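Local coordinates for protein single-stranded-DNA-specific exonuclease RecJ (Thermus thermophilus, PDB 2ZXR) that degrades single-stranded DNA in the 5' to 3' direction as a divalent-cation-dependent exonuclease, with no detectable activity on single-stranded RNA, at residues V333-E338 / A405-F410; F360-G365 / A398-D403. All coordinates share one frame; numbering follows the deposited sequence.

Contact 1: V333-E338 / A405-F410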
ATOM      1  N   VAL A 333     -21.240   3.556  16.020  1.00 25.52           N
ATOM      2  CA  VAL A 333     -20.894   4.026  17.351  1.00 24.59           C
ATOM      3  C   VAL A 333     -21.362   2.993  18.340  1.00 25.45           C
ATOM      4  O   VAL A 333     -22.554   2.789  18.534  1.00 25.74           O
ATOM      5  CB  VAL A 333     -21.556   5.417  17.623  1.00 23.61           C
ATOM      6  CG1 VAL A 333     -20.973   6.061  18.888  1.00 22.39           C
ATOM      7  CG2 VAL A 333     -21.333   6.326  16.428  1.00 20.00           C
ATOM      8  N   LEU A 334     -20.409   2.328  18.970  1.00 26.55           N
ATOM      9  CA  LEU A 334     -20.754   1.272  19.898  1.00 27.47           C
ATOM     10  C   LEU A 334     -20.109   1.446  21.252  1.00 27.43           C
ATOM     11  O   LEU A 334     -19.030   2.025  21.385  1.00 26.74           O
ATOM     12  CB  LEU A 334     -20.369  -0.074  19.280  1.00 27.40           C
ATOM     13  CG  LEU A 334     -20.885  -0.195  17.838  1.00 28.62           C
ATOM     14  CD1 LEU A 334     -20.214  -1.381  17.121  1.00 29.79           C
ATOM     15  CD2 LEU A 334     -22.404  -0.364  17.864  1.00 28.30           C
ATOM     16  N   LEU A 335     -20.806   0.925  22.250  1.00 27.25           N
ATOM     17  CA  LEU A 335     -20.403   0.989  23.635  1.00 27.07           C
ATOM     18  C   LEU A 335     -20.227  -0.426  24.138  1.00 27.24           C
ATOM     19  O   LEU A 335     -21.087  -1.268  23.914  1.00 27.44           O
ATOM     20  CB  LEU A 335     -21.506   1.672  24.461  1.00 26.03           C
ATOM     21  CG  LEU A 335     -21.352   1.663  25.984  1.00 26.88           C
ATOM     22  CD1 LEU A 335     -20.139   2.530  26.389  1.00 26.11           C
ATOM     23  CD2 LEU A 335     -22.637   2.217  26.648  1.00 26.59           C
ATOM     24  N   ASP A 336     -19.116  -0.684  24.814  1.00 27.27           N
ATOM     25  CA  ASP A 336     -18.857  -1.991  25.391  1.00 28.72           C
ATOM     26  C   ASP A 336     -18.251  -1.686  26.756  1.00 29.19           C
ATOM     27  O   ASP A 336     -17.025  -1.657  26.927  1.00 28.58           O
ATOM     28  CB  ASP A 336     -17.902  -2.798  24.507  1.00 30.10           C
ATOM     29  CG  ASP A 336     -17.638  -4.178  25.057  1.00 30.75           C
ATOM     30  OD1 ASP A 336     -18.354  -4.591  25.993  1.00 31.38           O
ATOM     31  OD2 ASP A 336     -16.716  -4.849  24.561  1.00 32.00           O
ATOM     32  N   PRO A 337     -19.125  -1.446  27.748  1.00 29.64           N
ATOM     33  CA  PRO A 337     -18.798  -1.111  29.134  1.00 30.67           C
ATOM     34  C   PRO A 337     -17.547  -1.735  29.724  1.00 31.25           C
ATOM     35  O   PRO A 337     -16.713  -1.030  30.276  1.00 31.59           O
ATOM     36  CB  PRO A 337     -20.054  -1.525  29.893  1.00 31.00           C
ATOM     37  CG  PRO A 337     -21.141  -1.253  28.890  1.00 30.95           C
ATOM     38  CD  PRO A 337     -20.534  -1.877  27.657  1.00 29.63           C
ATOM     39  N   GLU A 338     -17.423  -3.054  29.614  1.00 31.52           N
ATOM     40  CA  GLU A 338     -16.278  -3.737  30.189  1.00 32.11           C
ATOM     41  C   GLU A 338     -15.193  -4.126  29.188  1.00 31.28           C
ATOM     42  O   GLU A 338     -14.320  -4.927  29.514  1.00 30.68           O
ATOM     43  CB  GLU A 338     -16.743  -4.983  30.936  1.00 34.70           C
ATOM     44  CG  GLU A 338     -17.571  -4.699  32.184  1.00 39.30           C
ATOM     45  CD  GLU A 338     -16.871  -3.776  33.170  1.00 41.66           C
ATOM     46  OE1 GLU A 338     -15.744  -4.107  33.624  1.00 42.50           O
ATOM     47  OE2 GLU A 338     -17.457  -2.713  33.491  1.00 43.16           O
ATOM     48  N   ALA A 405     -22.227   7.777  30.452  1.00 26.58           N
ATOM     49  CA  ALA A 405     -23.641   8.168  30.584  1.00 25.79           C
ATOM     50  C   ALA A 405     -24.036   9.079  29.436  1.00 24.69           C
ATOM     51  O   ALA A 405     -25.199   9.161  29.072  1.00 24.72           O
ATOM     52  CB  ALA A 405     -23.887   8.885  31.939  1.00 25.27           C
ATOM     53  N   LEU A 406     -23.045   9.742  28.854  1.00 24.38           N
ATOM     54  CA  LEU A 406     -23.273  10.655  27.741  1.00 24.88           C
ATOM     55  C   LEU A 406     -23.201   9.962  26.368  1.00 25.56           C
ATOM     56  O   LEU A 406     -23.262  10.630  25.331  1.00 25.33           O
ATOM     57  CB  LEU A 406     -22.233  11.776  27.790  1.00 25.00           C
ATOM     58  CG  LEU A 406     -22.340  12.704  29.002  1.00 25.51           C
ATOM     59  CD1 LEU A 406     -21.196  13.717  28.995  1.00 23.59           C
ATOM     60  CD2 LEU A 406     -23.732  13.398  28.962  1.00 23.55           C
ATOM     61  N   PHE A 407     -23.073   8.636  26.362  1.00 25.21           N
ATOM     62  CA  PHE A 407     -22.968   7.901  25.101  1.00 25.44           C
ATOM     63  C   PHE A 407     -24.107   8.142  24.099  1.00 26.17           C
ATOM     64  O   PHE A 407     -23.853   8.430  22.924  1.00 25.35           O
ATOM     65  CB  PHE A 407     -22.831   6.393  25.376  1.00 24.84           C
ATOM     66  CG  PHE A 407     -22.640   5.564  24.133  1.00 25.01           C
ATOM     67  CD1 PHE A 407     -21.402   5.532  23.478  1.00 25.13           C
ATOM     68  CD2 PHE A 407     -23.704   4.830  23.600  1.00 24.11           C
ATOM     69  CE1 PHE A 407     -21.224   4.769  22.296  1.00 24.90           C
ATOM     70  CE2 PHE A 407     -23.545   4.066  22.421  1.00 24.84           C
ATOM     71  CZ  PHE A 407     -22.296   4.034  21.765  1.00 23.82           C
ATOM     72  N   PRO A 408     -25.380   8.003  24.529  1.00 26.82           N
ATOM     73  CA  PRO A 408     -26.421   8.251  23.517  1.00 27.54           C
ATOM     74  C   PRO A 408     -26.316   9.638  22.864  1.00 27.88           C
ATOM     75  O   PRO A 408     -26.514   9.777  21.654  1.00 27.95           O
ATOM     76  CB  PRO A 408     -27.726   8.071  24.293  1.00 28.55           C
ATOM     77  CG  PRO A 408     -27.348   6.985  25.341  1.00 28.77           C
ATOM     78  CD  PRO A 408     -25.955   7.483  25.786  1.00 27.86           C
ATOM     79  N   ALA A 409     -25.978  10.651  23.652  1.00 27.40           N
ATOM     80  CA  ALA A 409     -25.872  12.007  23.136  1.00 28.94           C
ATOM     81  C   ALA A 409     -24.685  12.113  22.182  1.00 29.86           C
ATOM     82  O   ALA A 409     -24.746  12.784  21.140  1.00 30.62           O
ATOM     83  CB  ALA A 409     -25.707  12.993  24.293  1.00 28.17           C
ATOM     84  N   PHE A 410     -23.598  11.447  22.559  1.00 29.67           N
ATOM     85  CA  PHE A 410     -22.376  11.430  21.762  1.00 28.95           C
ATOM     86  C   PHE A 410     -22.680  10.776  20.422  1.00 29.59           C
ATOM     87  O   PHE A 410     -22.270  11.270  19.373  1.00 28.74           O
ATOM     88  CB  PHE A 410     -21.296  10.624  22.482  1.00 28.38           C
ATOM     89  CG  PHE A 410     -20.043  10.421  21.666  1.00 28.73           C
ATOM     90  CD1 PHE A 410     -19.146  11.470  21.457  1.00 27.33           C
ATOM     91  CD2 PHE A 410     -19.771   9.178  21.096  1.00 27.66           C
ATOM     92  CE1 PHE A 410     -17.990  11.275  20.688  1.00 28.00           C
ATOM     93  CE2 PHE A 410     -18.625   8.974  20.330  1.00 26.76           C
ATOM     94  CZ  PHE A 410     -17.737  10.014  20.124  1.00 26.55           C
TER
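Phe407 lays one face of its ring against Leu335, whose CB sits 3.6 Å from the ring centroid and only 9° off the ring normal, a CH-pi contact almost over the centre. Leu335 CD2 reaches the same ring more loosely, 4.2 Å from Phe407 CG. The far end of the ring comes up to the strand backbone: Phe407 CZ is 3.4 Å from Leu334 C, and Val333 O lies near the ring plane at the edge, 3.5 Å from Phe407 CZ. Beside it, Val333 CG1 packs against Phe407 CE1 at 3.7 Å and is also 4.0 Å from Phe410 CD2, so one methyl serves two rings. No hydrogen bond crosses between the segments; a flat apolar ring suits a place where it touches both the side chains and the main chain of a strand.

The Phe407 side chain extends from the helix with CG trans to its own N (chi1 -177°), which carries the ring from the first helical turn to the strand. Leu406 is the N-cap residue, and its O accepts the bond from Phe410 N in that turn, from which Phe407 and Phe410, three residues apart, both reach Val333. Just ahead, Asp403 OD1 accepts a hydrogen bond from Ala405 N. Beta-branched Val333 fits the extended strand, with Lys411 and Val414 meeting it farther along the helix.

This is alpha-on-beta packing in the DHHA1 domain, away from the metal site. Strand 332-335 is an edge strand of a five-stranded mixed sheet; helix 407-419 covers one face, where Phe407 also touches Val362 of strand 359-363, while Leu334 points away from this helix and meets Leu321 of helix 293-321.

Contact 2: F360-G365 / A398-D403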
ATOM      1  N   PHE A 360     -16.499   4.467  15.977  1.00 22.93           N
ATOM      2  CA  PHE A 360     -16.279   5.056  17.285  1.00 21.11           C
ATOM      3  C   PHE A 360     -16.652   3.972  18.299  1.00 21.47           C
ATOM      4  O   PHE A 360     -17.774   3.462  18.281  1.00 21.56           O
ATOM      5  CB  PHE A 360     -17.212   6.256  17.520  1.00 20.97           C
ATOM      6  CG  PHE A 360     -17.071   7.358  16.513  1.00 18.67           C
ATOM      7  CD1 PHE A 360     -17.471   7.169  15.186  1.00 18.77           C
ATOM      8  CD2 PHE A 360     -16.510   8.567  16.879  1.00 16.99           C
ATOM      9  CE1 PHE A 360     -17.306   8.183  14.233  1.00 16.79           C
ATOM     10  CE2 PHE A 360     -16.336   9.577  15.945  1.00 19.04           C
ATOM     11  CZ  PHE A 360     -16.734   9.385  14.617  1.00 18.42           C
ATOM     12  N   LEU A 361     -15.725   3.640  19.185  1.00 20.18           N
ATOM     13  CA  LEU A 361     -15.949   2.633  20.216  1.00 20.27           C
ATOM     14  C   LEU A 361     -15.611   3.249  21.561  1.00 20.65           C
ATOM     15  O   LEU A 361     -14.636   4.028  21.684  1.00 20.48           O
ATOM     16  CB  LEU A 361     -15.021   1.429  19.995  1.00 21.14           C
ATOM     17  CG  LEU A 361     -15.509   0.214  19.198  1.00 22.14           C
ATOM     18  CD1 LEU A 361     -16.496   0.611  18.119  1.00 21.21           C
ATOM     19  CD2 LEU A 361     -14.288  -0.540  18.656  1.00 19.44           C
ATOM     20  N   VAL A 362     -16.410   2.902  22.563  1.00 21.10           N
ATOM     21  CA  VAL A 362     -16.217   3.394  23.924  1.00 21.14           C
ATOM     22  C   VAL A 362     -16.189   2.177  24.818  1.00 21.28           C
ATOM     23  O   VAL A 362     -17.020   1.286  24.668  1.00 22.49           O
ATOM     24  CB  VAL A 362     -17.394   4.276  24.375  1.00 21.58           C
ATOM     25  CG1 VAL A 362     -17.207   4.686  25.843  1.00 20.37           C
ATOM     26  CG2 VAL A 362     -17.497   5.499  23.492  1.00 22.44           C
ATOM     27  N   ALA A 363     -15.229   2.111  25.725  1.00 22.01           N
ATOM     28  CA  ALA A 363     -15.137   0.976  26.656  1.00 23.04           C
ATOM     29  C   ALA A 363     -14.512   1.516  27.902  1.00 23.30           C
ATOM     30  O   ALA A 363     -13.459   2.148  27.837  1.00 23.22           O
ATOM     31  CB  ALA A 363     -14.274  -0.142  26.099  1.00 21.87           C
ATOM     32  N   GLN A 364     -15.165   1.291  29.035  1.00 24.55           N
ATOM     33  CA  GLN A 364     -14.641   1.771  30.306  1.00 26.15           C
ATOM     34  C   GLN A 364     -14.324   3.278  30.265  1.00 26.65           C
ATOM     35  O   GLN A 364     -13.340   3.743  30.842  1.00 27.46           O
ATOM     36  CB  GLN A 364     -13.392   0.941  30.689  1.00 27.41           C
ATOM     37  CG  GLN A 364     -13.760  -0.540  30.879  1.00 28.97           C
ATOM     38  CD  GLN A 364     -12.641  -1.383  31.465  1.00 31.43           C
ATOM     39  OE1 GLN A 364     -11.830  -1.970  30.736  1.00 31.89           O
ATOM     40  NE2 GLN A 364     -12.594  -1.453  32.786  1.00 31.26           N
ATOM     41  N   GLY A 365     -15.163   4.035  29.573  1.00 26.81           N
ATOM     42  CA  GLY A 365     -14.972   5.471  29.515  1.00 27.87           C
ATOM     43  C   GLY A 365     -13.861   5.969  28.617  1.00 27.88           C
ATOM     44  O   GLY A 365     -13.592   7.175  28.555  1.00 27.35           O
ATOM     45  N   ALA A 398      -8.310   8.661  16.199  1.00 26.16           N
ATOM     46  CA  ALA A 398      -8.394   9.638  17.285  1.00 26.30           C
ATOM     47  C   ALA A 398      -8.739   8.929  18.573  1.00 25.87           C
ATOM     48  O   ALA A 398      -9.177   7.792  18.549  1.00 27.56           O
ATOM     49  CB  ALA A 398      -9.451  10.720  16.957  1.00 25.53           C
ATOM     50  N   GLY A 399      -8.528   9.589  19.695  1.00 25.23           N
ATOM     51  CA  GLY A 399      -8.827   8.964  20.968  1.00 25.05           C
ATOM     52  C   GLY A 399      -9.507   9.974  21.877  1.00 24.94           C
ATOM     53  O   GLY A 399      -9.378  11.186  21.669  1.00 24.21           O
ATOM     54  N   PHE A 400     -10.235   9.487  22.877  1.00 23.98           N
ATOM     55  CA  PHE A 400     -10.902  10.384  23.803  1.00 22.80           C
ATOM     56  C   PHE A 400     -11.262   9.677  25.084  1.00 23.13           C
ATOM     57  O   PHE A 400     -11.014   8.488  25.231  1.00 22.04           O
ATOM     58  CB  PHE A 400     -12.154  11.015  23.152  1.00 22.11           C
ATOM     59  CG  PHE A 400     -13.220  10.021  22.703  1.00 22.62           C
ATOM     60  CD1 PHE A 400     -14.355   9.784  23.492  1.00 21.43           C
ATOM     61  CD2 PHE A 400     -13.112   9.355  21.483  1.00 20.35           C
ATOM     62  CE1 PHE A 400     -15.377   8.890  23.059  1.00 21.52           C
ATOM     63  CE2 PHE A 400     -14.111   8.468  21.052  1.00 21.65           C
ATOM     64  CZ  PHE A 400     -15.250   8.236  21.845  1.00 21.44           C
ATOM     65  N   ALA A 401     -11.794  10.434  26.038  1.00 23.79           N
ATOM     66  CA  ALA A 401     -12.254   9.883  27.289  1.00 24.94           C
ATOM     67  C   ALA A 401     -13.616  10.562  27.431  1.00 26.53           C
ATOM     68  O   ALA A 401     -13.816  11.682  26.929  1.00 26.72           O
ATOM     69  CB  ALA A 401     -11.315  10.259  28.443  1.00 23.96           C
ATOM     70  N   MET A 402     -14.543   9.902  28.117  1.00 26.83           N
ATOM     71  CA  MET A 402     -15.885  10.434  28.257  1.00 27.59           C
ATOM     72  C   MET A 402     -16.719   9.609  29.233  1.00 28.64           C
ATOM     73  O   MET A 402     -16.549   8.391  29.356  1.00 28.08           O
ATOM     74  CB  MET A 402     -16.570  10.420  26.887  1.00 29.04           C
ATOM     75  CG  MET A 402     -18.068  10.667  26.900  1.00 30.29           C
ATOM     76  SD  MET A 402     -18.845  10.481  25.255  1.00 32.73           S
ATOM     77  CE  MET A 402     -19.272   8.749  25.272  1.00 30.72           C
ATOM     78  N   ASP A 403     -17.632  10.279  29.929  1.00 27.92           N
ATOM     79  CA  ASP A 403     -18.494   9.590  30.867  1.00 26.93           C
ATOM     80  C   ASP A 403     -19.447   8.772  29.998  1.00 26.41           C
ATOM     81  O   ASP A 403     -20.138   9.324  29.142  1.00 24.94           O
ATOM     82  CB  ASP A 403     -19.262  10.614  31.707  1.00 27.12           C
ATOM     83  CG  ASP A 403     -20.026   9.969  32.834  1.00 28.01           C
ATOM     84  OD1 ASP A 403     -20.894   9.125  32.553  1.00 27.65           O
ATOM     85  OD2 ASP A 403     -19.757  10.302  34.000  1.00 28.49           O
TER
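A beta hairpin of the DHHA1 domain, strands 359-363 and 366-370, turns at Gln364-Gly365 and here meets the 398-403 segment, which carries strand 397-401. The backbone angles of both turn residues lie in the left-handed region, as in a type I' turn, and glycine suits the second position, where phi is positive. Since strand 366-370 runs between the other two in the sheet, main-chain contact is made at the turn, and farther back the two strands meet through side chains.

There Val362 and Phe400 cross at about a right angle. Val362 CG2 comes obliquely to the ring, 3.9 Å from Phe400 CZ, and the same methyl is 4.1 Å from Met402 CE. Phe400 places its CG between its own N and carbonyl carbon (chi1 60°), an arrangement that swings the ring end toward strand 359-363. Met402 is extended through chi1 and chi2 and turns at its last torsion, which brings CE to Val362 CG2; an unbranched, flexible thioether suits a place where its methyl reaches across to a valine of strand 359-363. Val369 of the middle strand and Phe410 of helix 407-419 also pack on Phe400, while Leu388 touches both Phe400 and Met402.

Glu404, in the loop after strand 397-401, also reaches the turn, its OE2 hydrogen-bonded to Gly365 N, while the Val362 side chain also touches Glu404. Ala401, small enough to lie beside the turn, brings its CA within 3.3 Å of Gly365 O in a CA-H...O contact. That oxygen also accepts the hydrogen bond from Met402 N, at 2.9 Å with an N-H...O angle of 154°, the donor tilted out of the carbonyl plane.

Overall arrangement
From the N terminus, the chain enters the DHHA1 sheet along edge strand 332-335, passes through helix 341-355 and returns as the parallel neighbour 359-363, a beta-alpha-beta crossover. It then turns into 366-370, and after helix 377-383 and strand 390-393 reaches 397-401, where contact 2 closes a loop of 32 intervening residues. Helix 407-419 comes next, after a short connection, and closes the larger loop of contact 1, 66 residues long, which contains the whole of contact 2. Their centres lie about 8 Å apart. Strand pairing joins them, as in Leu334 N to Phe360 O at 3.0 Å, a probable hydrogen bond, so sheet edge, hairpin and covering helix form one unit.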